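Local coordinates for TRAP dicarboxylate ABC transporter, substrate-binding protein (Roseobacter denitrificans, PDB 4OVQ) that is a periplasmic solute-binding protein that holds beta-D-glucuronate and probably delivers it to a TRAP transporter in the membrane, at residues Ala99-Leu104 and Pro316-Ile321; Phe106-Val111 and His229-Glu234. All blocks are in the same frame, centred on the assembly; numbering follows the deposited sequence.

Contact 1: residues Ala99-Leu104 and Pro316-Ile321; sequences ANVVSL and PLVELI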
loop_
_atom_site.group_PDB
_atom_site.type_symbol
_atom_site.label_atom_id
_atom_site.label_comp_id
_atom_site.label_asym_id
_atom_site.label_seq_id
_atom_site.Cartn_x
_atom_site.Cartn_y
_atom_site.Cartn_z
ATOM N N ALA A 99 4.230 -8.495 -8.550
ATOM C CA ALA A 99 3.564 -7.552 -7.654
ATOM C C ALA A 99 4.370 -6.288 -7.543
ATOM O O ALA A 99 3.838 -5.202 -7.323
ATOM C CB ALA A 99 3.363 -8.156 -6.281
ATOM N N ASN A 100 5.676 -6.425 -7.712
ATOM C CA ASN A 100 6.573 -5.300 -7.640
ATOM C C ASN A 100 6.283 -4.221 -8.693
ATOM O O ASN A 100 6.644 -3.074 -8.513
ATOM C CB ASN A 100 8.013 -5.806 -7.746
ATOM C CG ASN A 100 8.991 -4.983 -6.940
ATOM O OD1 ASN A 100 8.635 -4.305 -5.979
ATOM N ND2 ASN A 100 10.265 -5.074 -7.305
ATOM N N VAL A 101 5.587 -4.573 -9.774
ATOM C CA VAL A 101 5.263 -3.593 -10.798
ATOM C C VAL A 101 4.415 -2.403 -10.280
ATOM O O VAL A 101 4.543 -1.292 -10.771
ATOM C CB VAL A 101 4.607 -4.250 -12.040
ATOM C CG1 VAL A 101 3.136 -4.497 -11.827
ATOM C CG2 VAL A 101 4.818 -3.377 -13.257
ATOM N N VAL A 102 3.602 -2.609 -9.237
ATOM C CA VAL A 102 2.718 -1.537 -8.773
ATOM C C VAL A 102 3.474 -0.546 -7.887
ATOM O O VAL A 102 2.943 0.517 -7.549
ATOM C CB VAL A 102 1.439 -2.081 -8.056
ATOM C CG1 VAL A 102 0.701 -3.053 -8.952
ATOM C CG2 VAL A 102 1.764 -2.725 -6.754
ATOM N N SER A 103 4.717 -0.897 -7.550
ATOM C CA SER A 103 5.595 -0.074 -6.753
ATOM C C SER A 103 6.483 0.843 -7.637
ATOM O O SER A 103 7.266 1.635 -7.131
ATOM C CB SER A 103 6.417 -0.974 -5.840
ATOM O OG SER A 103 5.583 -1.505 -4.796
ATOM N N LEU A 104 6.332 0.750 -8.948
ATOM C CA LEU A 104 7.024 1.699 -9.841
ATOM C C LEU A 104 6.397 3.090 -9.759
ATOM O O LEU A 104 5.193 3.262 -9.924
ATOM C CB LEU A 104 7.015 1.191 -11.287
ATOM C CG LEU A 104 7.985 0.030 -11.516
ATOM C CD1 LEU A 104 7.619 -0.720 -12.802
ATOM C CD2 LEU A 104 9.450 0.498 -11.539
ATOM N N PRO A 316 6.836 -6.493 -20.497
ATOM C CA PRO A 316 5.488 -6.490 -21.078
ATOM C C PRO A 316 4.381 -6.228 -20.059
ATOM O O PRO A 316 3.355 -5.680 -20.447
ATOM C CB PRO A 316 5.348 -7.899 -21.673
ATOM C CG PRO A 316 6.736 -8.441 -21.760
ATOM C CD PRO A 316 7.486 -7.805 -20.633
ATOM N N LEU A 317 4.573 -6.581 -18.789
ATOM C CA LEU A 317 3.576 -6.264 -17.760
ATOM C C LEU A 317 3.521 -4.749 -17.585
ATOM O O LEU A 317 2.443 -4.141 -17.490
ATOM C CB LEU A 317 3.923 -6.945 -16.428
ATOM C CG LEU A 317 2.968 -6.773 -15.243
ATOM C CD1 LEU A 317 1.585 -7.243 -15.576
ATOM C CD2 LEU A 317 3.518 -7.566 -14.062
ATOM N N VAL A 318 4.698 -4.139 -17.549
ATOM C CA VAL A 318 4.797 -2.694 -17.401
ATOM C C VAL A 318 4.151 -1.980 -18.583
ATOM O O VAL A 318 3.372 -1.053 -18.392
ATOM C CB VAL A 318 6.257 -2.257 -17.236
ATOM C CG1 VAL A 318 6.344 -0.753 -17.152
ATOM C CG2 VAL A 318 6.845 -2.887 -15.965
ATOM N N GLU A 319 4.455 -2.426 -19.800
ATOM C CA GLU A 319 3.895 -1.807 -21.008
ATOM C C GLU A 319 2.373 -1.982 -21.078
ATOM O O GLU A 319 1.642 -1.063 -21.461
ATOM C CB GLU A 319 4.554 -2.389 -22.259
ATOM C CG GLU A 319 6.053 -2.131 -22.343
ATOM C CD GLU A 319 6.693 -2.805 -23.547
ATOM O OE1 GLU A 319 5.998 -3.585 -24.228
ATOM O OE2 GLU A 319 7.890 -2.562 -23.817
ATOM N N LEU A 320 1.911 -3.163 -20.686
ATOM C CA LEU A 320 0.488 -3.477 -20.607
ATOM C C LEU A 320 -0.272 -2.499 -19.704
ATOM O O LEU A 320 -1.380 -2.067 -20.031
ATOM C CB LEU A 320 0.342 -4.904 -20.077
ATOM C CG LEU A 320 -1.052 -5.484 -19.881
ATOM C CD1 LEU A 320 -1.725 -5.705 -21.215
ATOM C CD2 LEU A 320 -0.936 -6.781 -19.108
ATOM N N ILE A 321 0.322 -2.167 -18.555
ATOM C CA ILE A 321 -0.298 -1.235 -17.617
ATOM C C ILE A 321 -0.321 0.171 -18.199
ATOM O O ILE A 321 -1.335 0.875 -18.118
ATOM C CB ILE A 321 0.458 -1.201 -16.267
ATOM C CG1 ILE A 321 0.401 -2.582 -15.610
ATOM C CG2 ILE A 321 -0.138 -0.135 -15.351
ATOM C CD1 ILE A 321 1.291 -2.727 -14.364
#

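Contact 2: residues Phe106-Val111 and His229-Glu234; sequences FIFKDV and HLIIPE. With BDP (beta-D-glucopyranuronic acid), chain C.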
loop_
_atom_site.group_PDB
_atom_site.type_symbol
_atom_site.label_atom_id
_atom_site.label_comp_id
_atom_site.label_asym_id
_atom_site.label_seq_id
_atom_site.Cartn_x
_atom_site.Cartn_y
_atom_site.Cartn_z
ATOM N N PHE A 106 4.937 6.581 -10.610
ATOM C CA PHE A 106 4.262 7.170 -11.763
ATOM C C PHE A 106 3.816 6.145 -12.810
ATOM O O PHE A 106 3.755 6.472 -14.007
ATOM C CB PHE A 106 5.160 8.246 -12.397
ATOM C CG PHE A 106 5.531 9.369 -11.451
ATOM C CD1 PHE A 106 4.594 10.325 -11.084
ATOM C CD2 PHE A 106 6.814 9.466 -10.940
ATOM C CE1 PHE A 106 4.928 11.349 -10.216
ATOM C CE2 PHE A 106 7.158 10.485 -10.080
ATOM C CZ PHE A 106 6.211 11.434 -9.720
ATOM N N ILE A 107 3.483 4.923 -12.391
ATOM C CA ILE A 107 3.029 3.909 -13.351
ATOM C C ILE A 107 1.519 3.945 -13.621
ATOM O O ILE A 107 1.064 3.571 -14.708
ATOM C CB ILE A 107 3.481 2.485 -12.972
ATOM C CG1 ILE A 107 3.318 1.572 -14.199
ATOM C CG2 ILE A 107 2.706 1.959 -11.780
ATOM C CD1 ILE A 107 3.749 0.158 -13.965
ATOM N N PHE A 108 0.745 4.407 -12.651
ATOM C CA PHE A 108 -0.673 4.656 -12.868
ATOM C C PHE A 108 -0.893 6.162 -12.985
ATOM O O PHE A 108 -0.136 6.943 -12.419
ATOM C CB PHE A 108 -1.494 4.065 -11.720
ATOM C CG PHE A 108 -1.225 2.609 -11.476
ATOM C CD1 PHE A 108 -1.552 1.659 -12.437
ATOM C CD2 PHE A 108 -0.643 2.180 -10.292
ATOM C CE1 PHE A 108 -1.304 0.310 -12.219
ATOM C CE2 PHE A 108 -0.400 0.835 -10.067
ATOM C CZ PHE A 108 -0.732 -0.101 -11.033
ATOM N N LYS A 109 -1.897 6.583 -13.750
ATOM C CA LYS A 109 -2.219 7.998 -13.860
ATOM C C LYS A 109 -3.064 8.459 -12.683
ATOM O O LYS A 109 -3.053 9.640 -12.341
ATOM C CB LYS A 109 -2.965 8.286 -15.176
ATOM C CG LYS A 109 -2.611 7.340 -16.319
ATOM C CD LYS A 109 -3.318 7.699 -17.617
ATOM C CE LYS A 109 -2.561 7.127 -18.797
ATOM N NZ LYS A 109 -3.461 6.807 -19.944
ATOM N N ASP A 110 -3.788 7.526 -12.062
ATOM C CA ASP A 110 -4.619 7.836 -10.904
ATOM C C ASP A 110 -5.268 6.559 -10.385
ATOM O O ASP A 110 -5.076 5.489 -10.959
ATOM C CB ASP A 110 -5.687 8.903 -11.224
ATOM C CG ASP A 110 -6.552 8.548 -12.411
ATOM O OD1 ASP A 110 -6.888 7.363 -12.610
ATOM O OD2 ASP A 110 -6.912 9.485 -13.150
ATOM N N VAL A 111 -6.013 6.672 -9.289
ATOM C CA VAL A 111 -6.571 5.493 -8.647
ATOM C C VAL A 111 -7.588 4.795 -9.552
ATOM O O VAL A 111 -7.548 3.574 -9.718
ATOM C CB VAL A 111 -7.181 5.827 -7.282
ATOM C CG1 VAL A 111 -7.895 4.620 -6.705
ATOM C CG2 VAL A 111 -6.103 6.346 -6.343
ATOM N N HIS A 229 3.363 10.352 -6.241
ATOM C CA HIS A 229 4.424 9.632 -6.939
ATOM C C HIS A 229 4.241 8.120 -6.944
ATOM O O HIS A 229 4.829 7.437 -7.782
ATOM C CB HIS A 229 5.775 9.967 -6.308
ATOM C CG HIS A 229 5.795 9.809 -4.818
ATOM N ND1 HIS A 229 5.647 10.872 -3.959
ATOM C CD2 HIS A 229 5.919 8.707 -4.042
ATOM C CE1 HIS A 229 5.667 10.432 -2.714
ATOM N NE2 HIS A 229 5.823 9.118 -2.741
ATOM N N LEU A 230 3.458 7.595 -5.997
ATOM C CA LEU A 230 3.168 6.167 -5.934
ATOM C C LEU A 230 1.667 5.989 -5.755
ATOM O O LEU A 230 1.049 6.708 -4.930
ATOM C CB LEU A 230 3.912 5.524 -4.759
ATOM C CG LEU A 230 5.427 5.321 -4.951
ATOM C CD1 LEU A 230 6.134 5.020 -3.625
ATOM C CD2 LEU A 230 5.689 4.218 -5.964
ATOM N N ILE A 231 1.097 5.033 -6.506
ATOM C CA ILE A 231 -0.298 4.656 -6.374
ATOM C C ILE A 231 -0.295 3.128 -6.272
ATOM O O ILE A 231 -0.208 2.412 -7.259
ATOM C CB ILE A 231 -1.117 5.163 -7.581
ATOM C CG1 ILE A 231 -1.018 6.676 -7.654
ATOM C CG2 ILE A 231 -2.564 4.741 -7.453
ATOM C CD1 ILE A 231 -1.720 7.279 -8.902
ATOM N N ILE A 232 -0.305 2.650 -5.025
ATOM C CA ILE A 232 -0.091 1.249 -4.702
ATOM C C ILE A 232 -1.378 0.674 -4.098
ATOM O O ILE A 232 -1.899 1.239 -3.137
ATOM C CB ILE A 232 1.064 1.137 -3.678
ATOM C CG1 ILE A 232 2.331 1.797 -4.223
ATOM C CG2 ILE A 232 1.302 -0.302 -3.325
ATOM C CD1 ILE A 232 3.509 1.747 -3.263
ATOM N N PRO A 233 -1.878 -0.440 -4.644
ATOM C CA PRO A 233 -3.091 -1.038 -4.090
ATOM C C PRO A 233 -2.748 -1.900 -2.884
ATOM O O PRO A 233 -1.570 -2.212 -2.622
ATOM C CB PRO A 233 -3.579 -1.939 -5.227
ATOM C CG PRO A 233 -2.333 -2.373 -5.913
ATOM C CD PRO A 233 -1.428 -1.164 -5.849
ATOM N N GLU A 234 -3.774 -2.306 -2.161
ATOM C CA GLU A 234 -3.593 -3.291 -1.125
ATOM C C GLU A 234 -4.468 -4.465 -1.437
ATOM O O GLU A 234 -5.291 -4.427 -2.352
ATOM C CB GLU A 234 -3.927 -2.707 0.258
ATOM C CG GLU A 234 -3.350 -1.309 0.490
ATOM C CD GLU A 234 -3.112 -0.996 1.938
ATOM O OE1 GLU A 234 -3.771 -1.618 2.795
ATOM O OE2 GLU A 234 -2.268 -0.105 2.171
HETATM C C1 BDP C . 0.096 2.898 4.200
HETATM C C2 BDP C . -0.299 1.458 3.996
HETATM C C3 BDP C . 0.282 0.690 5.101
HETATM C C4 BDP C . 1.767 0.835 5.108
HETATM C C5 BDP C . 2.152 2.292 5.220
HETATM C C6 BDP C . 3.672 2.518 5.180
HETATM O O2 BDP C . -1.763 1.434 4.106
HETATM O O3 BDP C . 0.007 -0.721 4.767
HETATM O O4 BDP C . 2.345 0.063 6.244
HETATM O O5 BDP C . 1.555 3.061 4.185
HETATM O O6A BDP C . 4.434 1.663 5.719
HETATM O O1 BDP C . -0.378 3.744 3.193
HETATM O O6B BDP C . 4.015 3.641 4.734
#

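Contact 1: residues Ala99-Leu104 and Pro316-Ile321
Val101, on a single 3-10 turn spanning 101-103, faces one side of helix 315-322, and its CA lies 6.7 Å from the CA of Val318, the nearest pair of CA atoms across the two segments. No hydrogen bond links them; the contact is aliphatic throughout. Val101 points its side chain at the helix and splits it between three partners. Its CG1, lodged between the backbone N and the carbonyl carbon (chi1 81°), meets CD1 of Ile321 tip to tip at 3.6 Å and also touches CD2 of Leu317 at 3.8 Å. The side chains of Val101 and Val318 slide past each other in opposite directions, pressing Val101 CG2 on Val318 CG2 at 3.4 Å, tighter than usual van der Waals contact. That same Val318 methyl receives CD1 of Leu104 at 3.9 Å, the two side chains crossing at about a right angle. Leu317 and Ile321, one helical turn apart, thus take Val101 between them, with Val318 at its flank. Ile126 of helix 121-132 also packs on Val101, while Tyr307 and Phe308 of helix 301-310 cover Val318. This is a buried hydrophobic seam by which the C-terminal helix of a family 7 solute-binding protein packs against the loop following helix 89-92.

Contact 2: residues Phe106-Val111 and His229-Glu234
The connection from strand 223-230 to strand 234-239, which joins the two main sheets of this solute-binding fold and ends at the glucuronate pocket, packs here against the loop that leads into helix 111-118. Phe106 N donates to His229 O at 3.0 Å, a bent bond (N-H...O 143°) whose donor is tilted 33° from the carbonyl plane. The Phe106 ring then turns back over the same residue: His229 CA sits over one ring face, 4.0 Å from the centroid, in a CH-pi contact, and His229 CB reaches the rim at CZ, 3.7 Å away. With an alanine in place of Phe106 the backbone bond could remain, but His229 CA and CB would probably lose their aromatic cover. The imidazole turns to other partners, its ND1 bonded to Ser227 OG and its NE2 to Glu206 OE2. Farther along, Phe108 presents its ring edge to the carbonyl of Ile231, with CD2 3.1 Å from Ile231 O. Ile231 packs on the loop with two branches: with CG1 anti to the carbonyl carbon (chi1 -60°), its CD1 lies on Asp110 CA at 3.6 Å, while CG2 meets Val111 CG2 at 4.0 Å. Asp110 is the N-cap of helix 111-118, its OD1 accepting from His113 N. At the far end, Glu234 OE2 accepts from O2 of the sugar at 2.5 Å and also from Asn88 ND2, while OE1 accepts from Asn86 ND2. A short bond from the sugar hydroxyl and amide donors on both carboxylate oxygens are consistent with an ionised Glu234, oriented by its asparagines.

Overall arrangement
Contact 1 and contact 2 lie on the same side of the chain's centre, their own centres 11 Å apart, and share one long loop: 99-104 and 106-111 both fall between helix 89-92 and helix 111-118. They touch directly. Ile321 CG2 packs on Phe108 CE1 at 3.4 Å, bringing the C-terminal helix up to the loop that packs on 229-234, and Val102 O lies 3.6 Å from Ile232 CG1. Only contact 2 reaches the sugar, through Glu234; its His229 side chain is also about 4 Å from that of Arg146, another ligand-binding residue. Contact 1 stays farther back, with the Leu104 side chain about 12 Å from that of Arg146.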